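Local coordinates for protein beta-glucosidase (Chaetomella raphigera, PDB 6JXG) that probably hydrolyses terminal, non-reducing beta-D-glucosyl residues with release of beta-D-glucose, as a secreted family 3 glycoside hydrolase of cellulose breakdown, at residues A[71-77]-A[504-509]; A[80-84]-A[650-655]; A[327-331]-A[513-518]; A[111-116]-A[181-186]. One frame throughout, in Å; residues are numbered along the deposited sequence.

How the interactions relate
Four contacts illustrate how a multidomain enzyme of this family is assembled from pieces far apart in sequence. Interactions 1 and 4 are wholly buried, each centred about 10 Å from the centre of the chain; interactions 2 and 3 reach partly exposed residues. In interaction 1 a loop and helix start meet a loop through hydrogen bonds to backbone atoms; interaction 2 combines a lysine-carbonyl bond with an aromatic pair; interaction 3, joining two helices, relies on a salt bridge. Residues 71-77 and 80-84 of the N-terminal domain meet the C-terminal and fibronectin type III-like domains respectively. I329 of interaction 3 ties interactions 1 and 2 together, packing on P73 and T81. Interaction 4 is chiefly apolar.

Interaction 1: residues A[71-77]-A[504-509]; sequences AFPTGIQ and AGVSGQ
The N-cap of helix 75-79 is where the family 3 N-terminal domain meets a loop of the C-terminal domain, the one between strand 498-503 and helix 511-519. At the cap, T74 OG1 donates to V506 O at 2.7 Å, in the carbonyl plane, and accepts from Q77 N at 3.2 Å. Its chi1 of 61° sets OG1 between the backbone N and the carbonyl carbon, facing both partners. T74 N adds a weak bond to the same V506 O. In the first helical turn, Q77 reaches across with a chain bent at chi2 (78°): OE1 weakly accepts from V506 N, NE2 weakly donates to A504 O, and CG and CD lie against S507 CB. At the other end A71 and Q509 form a reciprocal pair. Q509 N donates to A71 O at 3.0 Å, and A71 N to Q509 OE1 at 2.7 Å, tilted from the amide carbonyl plane. P73 CG rests 3.4 Å from S507 O. G505 and G508 have positive phi, and a side chain on either would clash with residues 71-77. Two amides, a hydroxyl and backbone groups join the domains without charged side chains; their bonds satisfy most polar atoms buried here, but F72 O lacks a partner.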
# COMPACT_ATOMS: atom_id res chain seq x y z
N ALA A 71 -11.48 -10.61 -2.41
CA ALA A 71 -10.58 -10.16 -1.37
C ALA A 71 -9.14 -10.22 -1.96
O ALA A 71 -8.52 -11.28 -2.02
CB ALA A 71 -10.73 -11.01 -0.11
N PHE A 72 -8.72 -9.09 -2.53
CA PHE A 72 -7.47 -8.99 -3.20
C PHE A 72 -6.33 -9.02 -2.18
O PHE A 72 -6.54 -8.79 -1.00
CB PHE A 72 -7.36 -7.71 -4.01
CG PHE A 72 -8.34 -7.60 -5.18
CD1 PHE A 72 -8.07 -8.18 -6.41
CD2 PHE A 72 -9.56 -6.99 -5.01
CE1 PHE A 72 -9.01 -8.07 -7.44
CE2 PHE A 72 -10.47 -6.87 -6.05
CZ PHE A 72 -10.18 -7.45 -7.26
N PRO A 73 -5.10 -9.31 -2.62
CA PRO A 73 -3.93 -9.15 -1.77
C PRO A 73 -3.80 -7.74 -1.23
O PRO A 73 -4.30 -6.74 -1.82
CB PRO A 73 -2.76 -9.44 -2.72
CG PRO A 73 -3.33 -10.32 -3.77
CD PRO A 73 -4.78 -9.92 -3.92
N THR A 74 -3.16 -7.65 -0.10
CA THR A 74 -2.86 -6.37 0.58
C THR A 74 -2.00 -5.47 -0.27
O THR A 74 -1.27 -5.93 -1.17
CB THR A 74 -2.16 -6.60 1.91
OG1 THR A 74 -0.93 -7.27 1.66
CG2 THR A 74 -3.03 -7.47 2.84
N GLY A 75 -2.04 -4.19 0.02
CA GLY A 75 -1.16 -3.23 -0.60
C GLY A 75 0.29 -3.66 -0.57
O GLY A 75 0.99 -3.56 -1.55
N ILE A 76 0.75 -4.14 0.58
CA ILE A 76 2.18 -4.35 0.76
C ILE A 76 2.59 -5.57 -0.02
O ILE A 76 3.75 -5.60 -0.53
CB ILE A 76 2.59 -4.42 2.27
CG1 ILE A 76 4.10 -4.27 2.46
CG2 ILE A 76 2.09 -5.70 2.93
CD1 ILE A 76 4.68 -2.97 1.97
N GLN A 77 1.70 -6.58 -0.10
CA GLN A 77 1.91 -7.77 -0.99
C GLN A 77 1.98 -7.37 -2.43
O GLN A 77 2.83 -7.88 -3.19
CB GLN A 77 0.82 -8.83 -0.82
CG GLN A 77 1.06 -10.14 -1.66
CD GLN A 77 2.09 -10.94 -0.94
OE1 GLN A 77 2.37 -10.59 0.19
NE2 GLN A 77 2.57 -12.06 -1.50
N ALA A 504 5.97 -15.08 2.72
CA ALA A 504 4.82 -15.24 1.81
C ALA A 504 3.86 -14.06 1.87
O ALA A 504 2.98 -13.93 1.02
CB ALA A 504 4.07 -16.50 2.19
N GLY A 505 4.02 -13.21 2.90
CA GLY A 505 3.21 -12.01 3.08
C GLY A 505 1.78 -12.26 3.47
O GLY A 505 1.48 -13.27 4.11
N VAL A 506 0.87 -11.37 3.03
CA VAL A 506 -0.52 -11.36 3.41
C VAL A 506 -1.30 -11.02 2.15
O VAL A 506 -1.30 -9.90 1.66
CB VAL A 506 -0.83 -10.42 4.60
CG1 VAL A 506 -0.33 -11.07 5.89
CG2 VAL A 506 -0.08 -9.11 4.48
N SER A 507 -1.87 -12.07 1.58
CA SER A 507 -2.13 -12.12 0.14
C SER A 507 -3.55 -12.47 -0.30
O SER A 507 -3.77 -12.77 -1.46
CB SER A 507 -1.08 -13.05 -0.57
OG SER A 507 -1.16 -14.42 -0.21
N GLY A 508 -4.53 -12.32 0.59
CA GLY A 508 -5.90 -12.40 0.14
C GLY A 508 -6.35 -13.81 -0.18
O GLY A 508 -5.65 -14.81 0.14
N GLN A 509 -7.47 -13.89 -0.91
CA GLN A 509 -8.21 -15.15 -1.08
C GLN A 509 -7.45 -16.28 -1.74
O GLN A 509 -7.71 -17.49 -1.43
CB GLN A 509 -9.53 -14.92 -1.82
CG GLN A 509 -9.38 -14.50 -3.31
CD GLN A 509 -10.68 -13.98 -3.88
OE1 GLN A 509 -11.37 -13.18 -3.25
NE2 GLN A 509 -11.04 -14.46 -5.06

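Interaction 2: residues A[80-84]-A[650-655]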
# COMPACT_ATOMS: atom_id res chain seq x y z
N SER A 80 5.23 -5.74 -3.09
CA SER A 80 6.25 -6.78 -3.07
C SER A 80 6.48 -7.51 -4.39
O SER A 80 7.51 -8.20 -4.56
CB SER A 80 6.05 -7.82 -1.95
OG SER A 80 5.97 -7.18 -0.65
N THR A 81 5.51 -7.38 -5.32
CA THR A 81 5.70 -7.92 -6.66
C THR A 81 6.61 -7.12 -7.50
O THR A 81 7.09 -7.66 -8.50
CB THR A 81 4.37 -7.97 -7.46
OG1 THR A 81 3.99 -6.60 -7.80
CG2 THR A 81 3.32 -8.70 -6.64
N TRP A 82 6.77 -5.83 -7.15
CA TRP A 82 7.53 -4.85 -7.92
C TRP A 82 7.12 -4.88 -9.42
O TRP A 82 7.96 -4.69 -10.31
CB TRP A 82 9.03 -5.08 -7.80
CG TRP A 82 9.58 -4.86 -6.46
CD1 TRP A 82 9.33 -5.61 -5.34
CD2 TRP A 82 10.57 -3.88 -6.07
NE1 TRP A 82 10.02 -5.09 -4.25
CE2 TRP A 82 10.80 -4.05 -4.66
CE3 TRP A 82 11.26 -2.87 -6.74
CZ2 TRP A 82 11.69 -3.26 -3.95
CZ3 TRP A 82 12.17 -2.09 -6.02
CH2 TRP A 82 12.36 -2.30 -4.63
N ASP A 83 5.84 -5.22 -9.67
CA ASP A 83 5.35 -5.50 -11.06
C ASP A 83 4.24 -4.51 -11.42
O ASP A 83 3.13 -4.69 -11.01
CB ASP A 83 4.91 -6.96 -11.16
CG ASP A 83 4.53 -7.33 -12.60
OD1 ASP A 83 4.26 -6.38 -13.37
OD2 ASP A 83 4.61 -8.52 -12.91
N ILE A 84 4.57 -3.40 -12.09
CA ILE A 84 3.55 -2.39 -12.35
C ILE A 84 2.32 -2.88 -13.12
O ILE A 84 1.25 -2.29 -13.00
CB ILE A 84 4.11 -1.13 -13.05
CG1 ILE A 84 4.75 -1.46 -14.39
CG2 ILE A 84 4.97 -0.40 -12.06
CD1 ILE A 84 5.38 -0.31 -15.15
N LEU A 650 16.03 4.70 -4.25
CA LEU A 650 15.45 3.98 -5.35
C LEU A 650 14.85 4.97 -6.30
O LEU A 650 14.07 5.80 -5.85
CB LEU A 650 14.34 3.05 -4.87
CG LEU A 650 13.81 2.11 -5.92
CD1 LEU A 650 14.74 1.02 -6.40
CD2 LEU A 650 12.42 1.54 -5.61
N ARG A 651 15.23 4.90 -7.58
CA ARG A 651 14.62 5.73 -8.63
C ARG A 651 14.24 5.00 -9.90
O ARG A 651 13.88 5.63 -10.94
CB ARG A 651 15.51 6.96 -8.94
CG ARG A 651 15.75 7.90 -7.77
CD ARG A 651 14.48 8.60 -7.27
NE ARG A 651 14.74 9.78 -6.48
CZ ARG A 651 14.28 10.04 -5.26
NH1 ARG A 651 13.49 9.17 -4.61
NH2 ARG A 651 14.60 11.16 -4.68
N GLY A 652 14.23 3.67 -9.84
CA GLY A 652 13.81 2.88 -11.00
C GLY A 652 13.75 1.41 -10.63
O GLY A 652 14.49 0.96 -9.78
N PHE A 653 12.85 0.69 -11.27
CA PHE A 653 12.85 -0.76 -11.17
C PHE A 653 12.18 -1.30 -12.38
O PHE A 653 11.31 -0.63 -12.97
CB PHE A 653 12.17 -1.24 -9.86
CG PHE A 653 10.74 -0.78 -9.68
CD1 PHE A 653 10.45 0.45 -9.13
CD2 PHE A 653 9.68 -1.60 -10.06
CE1 PHE A 653 9.15 0.87 -9.01
CE2 PHE A 653 8.37 -1.22 -9.90
CZ PHE A 653 8.08 0.03 -9.32
N ASP A 654 12.53 -2.50 -12.76
CA ASP A 654 11.98 -3.11 -13.98
C ASP A 654 12.07 -4.62 -13.82
O ASP A 654 13.13 -5.15 -13.53
CB ASP A 654 12.80 -2.61 -15.21
CG ASP A 654 12.17 -3.00 -16.56
OD1 ASP A 654 10.95 -3.39 -16.55
OD2 ASP A 654 12.90 -2.93 -17.59
N LYS A 655 10.97 -5.34 -14.02
CA LYS A 655 10.94 -6.75 -13.72
C LYS A 655 11.00 -7.53 -15.05
O LYS A 655 10.16 -7.28 -15.92
CB LYS A 655 9.66 -7.08 -12.94
CG LYS A 655 9.60 -8.52 -12.37
CD LYS A 655 8.49 -8.70 -11.37
CE LYS A 655 8.68 -9.93 -10.48
NZ LYS A 655 7.56 -10.12 -9.52
O HOH W 1 5.42 -10.57 -11.37
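K655 NZ is gripped by several oxygens: it donates to T81 O at 2.7 Å, on a lone pair in the carbonyl plane, to a water 2.9 Å away, and to S526 OG. The same water donates to D83 OD2, which stays 4.8 Å from K655 NZ, and so bridges the two opposite charges. The lysine arrives fully extended, with CG anti to the backbone N (chi1 -172°), and its CD passes D83 CB.

Beside this polar end lies an aromatic pair. W82 turns the edge of its six-membered ring to the face of F653, a T-shaped stack with centroids 5.4 Å apart and planes at 86°. L650 CD2 meets W82 CZ3 at 3.7 Å, and I84 CG2 packs on F653 CE2 at 4.1 Å. Replacing F653 with alanine would probably leave the W82 edge without the face it meets and I84 CG2 without its aromatic neighbour.

The loop between helices 75-79 and 84-100 thereby lies against strand 649-658, an outermost strand of the four-stranded antiparallel sheet of the fibronectin type III-like domain. Helix 131-147 packs on W82 and F653, while strand 628-637 adds V631 and Q633 against the indole.

Interaction 3: residues A[327-331]-A[513-518]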
# COMPACT_ATOMS: atom_id res chain seq x y z
N ARG A 327 -4.49 -14.27 -7.59
CA ARG A 327 -3.52 -15.34 -7.54
C ARG A 327 -2.14 -14.91 -8.01
O ARG A 327 -1.13 -15.28 -7.42
CB ARG A 327 -3.99 -16.54 -8.36
CG ARG A 327 -3.10 -17.77 -8.12
CD ARG A 327 -3.65 -18.92 -8.90
NE ARG A 327 -2.78 -20.09 -8.77
CZ ARG A 327 -3.20 -21.32 -8.97
NH1 ARG A 327 -4.48 -21.56 -9.25
NH2 ARG A 327 -2.36 -22.34 -8.88
N ALA A 328 -2.06 -14.12 -9.09
CA ALA A 328 -0.78 -13.74 -9.62
C ALA A 328 0.02 -12.89 -8.61
O ALA A 328 1.23 -13.08 -8.46
CB ALA A 328 -0.92 -13.03 -10.96
N ILE A 329 -0.65 -12.00 -7.88
CA ILE A 329 0.01 -11.22 -6.82
C ILE A 329 0.33 -12.04 -5.57
O ILE A 329 1.40 -11.84 -4.98
CB ILE A 329 -0.83 -9.97 -6.50
CG1 ILE A 329 -0.83 -9.04 -7.74
CG2 ILE A 329 -0.35 -9.27 -5.23
CD1 ILE A 329 -1.80 -7.93 -7.72
N ALA A 330 -0.55 -12.95 -5.16
CA ALA A 330 -0.27 -13.86 -4.05
C ALA A 330 0.96 -14.67 -4.37
O ALA A 330 1.77 -14.94 -3.49
CB ALA A 330 -1.42 -14.81 -3.80
N ARG A 331 1.14 -15.02 -5.64
CA ARG A 331 2.32 -15.77 -6.05
C ARG A 331 3.57 -14.90 -6.20
O ARG A 331 4.65 -15.18 -5.68
CB ARG A 331 1.97 -16.48 -7.39
CG ARG A 331 3.06 -17.23 -8.13
CD ARG A 331 2.52 -17.65 -9.52
NE ARG A 331 2.57 -16.47 -10.34
CZ ARG A 331 1.75 -16.09 -11.34
NH1 ARG A 331 0.73 -16.78 -11.68
NH2 ARG A 331 2.02 -14.96 -12.05
N ASN A 513 -2.89 -20.85 -2.99
CA ASN A 513 -2.53 -21.17 -4.40
C ASN A 513 -1.23 -20.51 -4.87
O ASN A 513 -0.31 -21.17 -5.44
CB ASN A 513 -3.68 -20.88 -5.36
CG ASN A 513 -4.74 -21.97 -5.31
OD1 ASN A 513 -4.43 -23.13 -5.01
ND2 ASN A 513 -5.95 -21.62 -5.64
N GLY A 514 -1.08 -19.24 -4.52
CA GLY A 514 0.12 -18.59 -4.87
C GLY A 514 1.30 -19.25 -4.19
O GLY A 514 2.34 -19.50 -4.81
N LEU A 515 1.17 -19.58 -2.93
CA LEU A 515 2.25 -20.25 -2.20
C LEU A 515 2.66 -21.58 -2.82
O LEU A 515 3.86 -21.86 -2.96
CB LEU A 515 1.81 -20.49 -0.76
CG LEU A 515 2.77 -21.30 0.08
CD1 LEU A 515 4.01 -20.39 0.30
CD2 LEU A 515 2.21 -21.83 1.42
N ALA A 516 1.67 -22.43 -3.13
CA ALA A 516 2.00 -23.72 -3.78
C ALA A 516 2.61 -23.57 -5.14
O ALA A 516 3.45 -24.38 -5.53
CB ALA A 516 0.76 -24.58 -3.90
N ASP A 517 2.23 -22.54 -5.87
CA ASP A 517 2.80 -22.26 -7.20
C ASP A 517 4.33 -22.12 -7.04
O ASP A 517 5.10 -22.47 -7.95
CB ASP A 517 2.30 -20.94 -7.83
CG ASP A 517 0.85 -21.01 -8.32
OD1 ASP A 517 0.29 -22.11 -8.46
OD2 ASP A 517 0.26 -19.93 -8.59
N ILE A 518 4.75 -21.57 -5.92
CA ILE A 518 6.20 -21.43 -5.63
C ILE A 518 6.80 -22.68 -4.96
O ILE A 518 7.87 -23.18 -5.38
CB ILE A 518 6.47 -20.13 -4.80
CG1 ILE A 518 6.42 -18.93 -5.75
CG2 ILE A 518 7.81 -20.14 -4.06
CD1 ILE A 518 5.14 -18.24 -5.64
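R327 grips D517 side-on in a bidentate salt bridge, NE and NH2 each bonding one carboxylate oxygen. NH2 meets OD1 at 2.7 Å on its syn lone pair, while NE donates to OD2 at 3.0 Å, also on the syn side. The planes are 11° apart and both bonds fairly straight, which holds the guanidinium against rotation. R327 reaches the acid through a chain extended from CG to NE. One face of its guanidinium takes N513 CB, 3.6 Å above its centre, and the N513 amide lies stacked at 17° to it, with ND2 donating to E510 OE1. Nearby, R331 CD lies 3.3 Å from D517 OD2. R331 NH1 is too far from that oxygen for a salt bridge, though it probably still adds favourable charge.

Further in, the helices cross at -54° with axes 7.7 Å apart. G514 permits this closeness: its CA lies 3.8 Å from R331 CA, where a side chain would clash with the backbone. I518 CD1 presses to 3.4 Å from R331 CG, a tight fit with chi2 off its usual values.

Helix 323-332 packs among several helices: helix 511-519, which rests in turn on helix 396-406, helix 84-100 through A328 and I329, and helix 75-79 through I329.

Interaction 4: residues A[111-116]-A[181-186]; sequences AGPIGK and LYLWPF
Apolar contacts carry most of this meeting of residues 111-116 with residues 181-186, and much of it falls on two aromatic rings. A111 CB sits over the centre of the F186 ring in a CH-pi contact, 3.7 Å from the centroid and 13° off its normal, and also touches P185 CB. Further along, I114 approaches Y182 at about a right angle. With chi1 at 69°, its CG1 lies between the backbone N and the carbonyl carbon, and the CD1 beyond it reaches Y182 CE1 at 3.5 Å and L181 CG at 3.9 Å. I114 CG2 turns to P185 CG instead.

No direct polar bond joins the two segments; a water does, donating to A111 O at 2.8 Å and to Y182 O at 2.9 Å, near the junction of helices 175-182 and 184-191. The K116 chain packs tightly on Y182 OH, with CB and CD both 3.1 Å from it and strained torsions, before NZ forms salt bridges with D549 and E553 and a cation-pi contact with F551. A serine in place of Y182 would probably open a gap beside I114 CD1 and take away the hydroxyl that the K116 chain packs against.

E161 accepts from the backbone N atoms of I114, G115 and K116, and G112 pairs with strand 151-157. A loop following one parallel strand and packing on helices after the next is an arrangement consistent with the TIM-barrel-like N-terminal domain of family 3 glycoside hydrolases.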
# COMPACT_ATOMS: atom_id res chain seq x y z
N ALA A 111 -1.43 5.90 0.56
CA ALA A 111 -0.10 6.55 0.54
C ALA A 111 0.46 6.95 1.90
O ALA A 111 1.64 7.34 1.98
CB ALA A 111 -0.13 7.80 -0.29
N GLY A 112 -0.39 6.96 2.93
CA GLY A 112 -0.04 7.42 4.31
C GLY A 112 -0.89 6.54 5.25
O GLY A 112 -2.12 6.58 5.24
N PRO A 113 -0.25 5.75 6.10
CA PRO A 113 1.18 5.67 6.37
C PRO A 113 2.01 5.04 5.21
O PRO A 113 1.51 4.14 4.45
CB PRO A 113 1.22 4.73 7.54
CG PRO A 113 0.03 3.79 7.33
CD PRO A 113 -1.03 4.73 6.84
N ILE A 114 3.25 5.47 5.09
CA ILE A 114 4.21 4.77 4.23
C ILE A 114 4.79 3.58 5.00
O ILE A 114 5.21 2.58 4.40
CB ILE A 114 5.35 5.67 3.68
CG1 ILE A 114 6.32 6.12 4.77
CG2 ILE A 114 4.81 6.89 2.89
CD1 ILE A 114 7.52 6.93 4.20
N GLY A 115 4.81 3.66 6.35
CA GLY A 115 5.35 2.62 7.19
C GLY A 115 6.78 2.86 7.71
O GLY A 115 7.51 1.93 7.84
N LYS A 116 7.10 4.13 8.04
CA LYS A 116 8.37 4.53 8.63
C LYS A 116 8.66 3.81 9.96
O LYS A 116 9.86 3.61 10.31
CB LYS A 116 8.42 6.06 8.86
CG LYS A 116 8.84 6.46 10.29
CD LYS A 116 8.17 7.67 10.68
CE LYS A 116 7.74 7.89 12.07
NZ LYS A 116 8.72 8.45 13.00
N LEU A 181 9.80 12.55 1.25
CA LEU A 181 9.47 11.26 1.78
C LEU A 181 7.93 11.12 1.83
O LEU A 181 7.36 10.47 0.96
CB LEU A 181 10.16 11.08 3.10
CG LEU A 181 10.13 9.73 3.68
CD1 LEU A 181 10.67 8.77 2.59
CD2 LEU A 181 10.95 9.72 4.95
N TYR A 182 7.26 11.76 2.78
CA TYR A 182 5.85 11.50 3.05
C TYR A 182 4.88 12.06 1.98
O TYR A 182 3.92 11.43 1.61
CB TYR A 182 5.46 11.99 4.50
CG TYR A 182 6.30 11.28 5.53
CD1 TYR A 182 6.06 9.97 5.83
CD2 TYR A 182 7.50 11.87 6.00
CE1 TYR A 182 6.87 9.27 6.73
CE2 TYR A 182 8.34 11.16 6.84
CZ TYR A 182 8.03 9.86 7.22
OH TYR A 182 8.87 9.07 8.06
N LEU A 183 5.15 13.24 1.49
CA LEU A 183 4.35 13.84 0.39
C LEU A 183 4.48 13.16 -0.98
O LEU A 183 3.53 13.15 -1.79
CB LEU A 183 4.67 15.34 0.28
CG LEU A 183 3.70 16.13 -0.62
CD1 LEU A 183 2.32 16.12 -0.00
CD2 LEU A 183 4.26 17.55 -0.83
N TRP A 184 5.66 12.58 -1.22
CA TRP A 184 6.03 12.14 -2.53
C TRP A 184 4.96 11.18 -3.19
O TRP A 184 4.49 11.39 -4.30
CB TRP A 184 7.39 11.56 -2.45
CG TRP A 184 7.92 11.00 -3.72
CD1 TRP A 184 7.47 9.93 -4.44
CD2 TRP A 184 9.10 11.49 -4.44
NE1 TRP A 184 8.26 9.74 -5.56
CE2 TRP A 184 9.25 10.70 -5.59
CE3 TRP A 184 10.02 12.50 -4.17
CZ2 TRP A 184 10.29 10.88 -6.49
CZ3 TRP A 184 11.07 12.72 -5.10
CH2 TRP A 184 11.21 11.89 -6.21
N PRO A 185 4.47 10.18 -2.43
CA PRO A 185 3.42 9.36 -3.06
C PRO A 185 2.12 10.07 -3.26
O PRO A 185 1.39 9.72 -4.19
CB PRO A 185 3.21 8.21 -2.11
CG PRO A 185 4.12 8.45 -0.97
CD PRO A 185 4.99 9.63 -1.18
N PHE A 186 1.79 11.05 -2.41
CA PHE A 186 0.60 11.84 -2.68
C PHE A 186 0.76 12.70 -3.92
O PHE A 186 -0.18 12.85 -4.73
CB PHE A 186 0.20 12.70 -1.49
CG PHE A 186 -0.45 11.93 -0.39
CD1 PHE A 186 -1.81 11.61 -0.46
CD2 PHE A 186 0.30 11.49 0.70
CE1 PHE A 186 -2.44 10.93 0.55
CE2 PHE A 186 -0.33 10.81 1.73
CZ PHE A 186 -1.74 10.55 1.67
O HOH W 2 2.57 9.59 3.35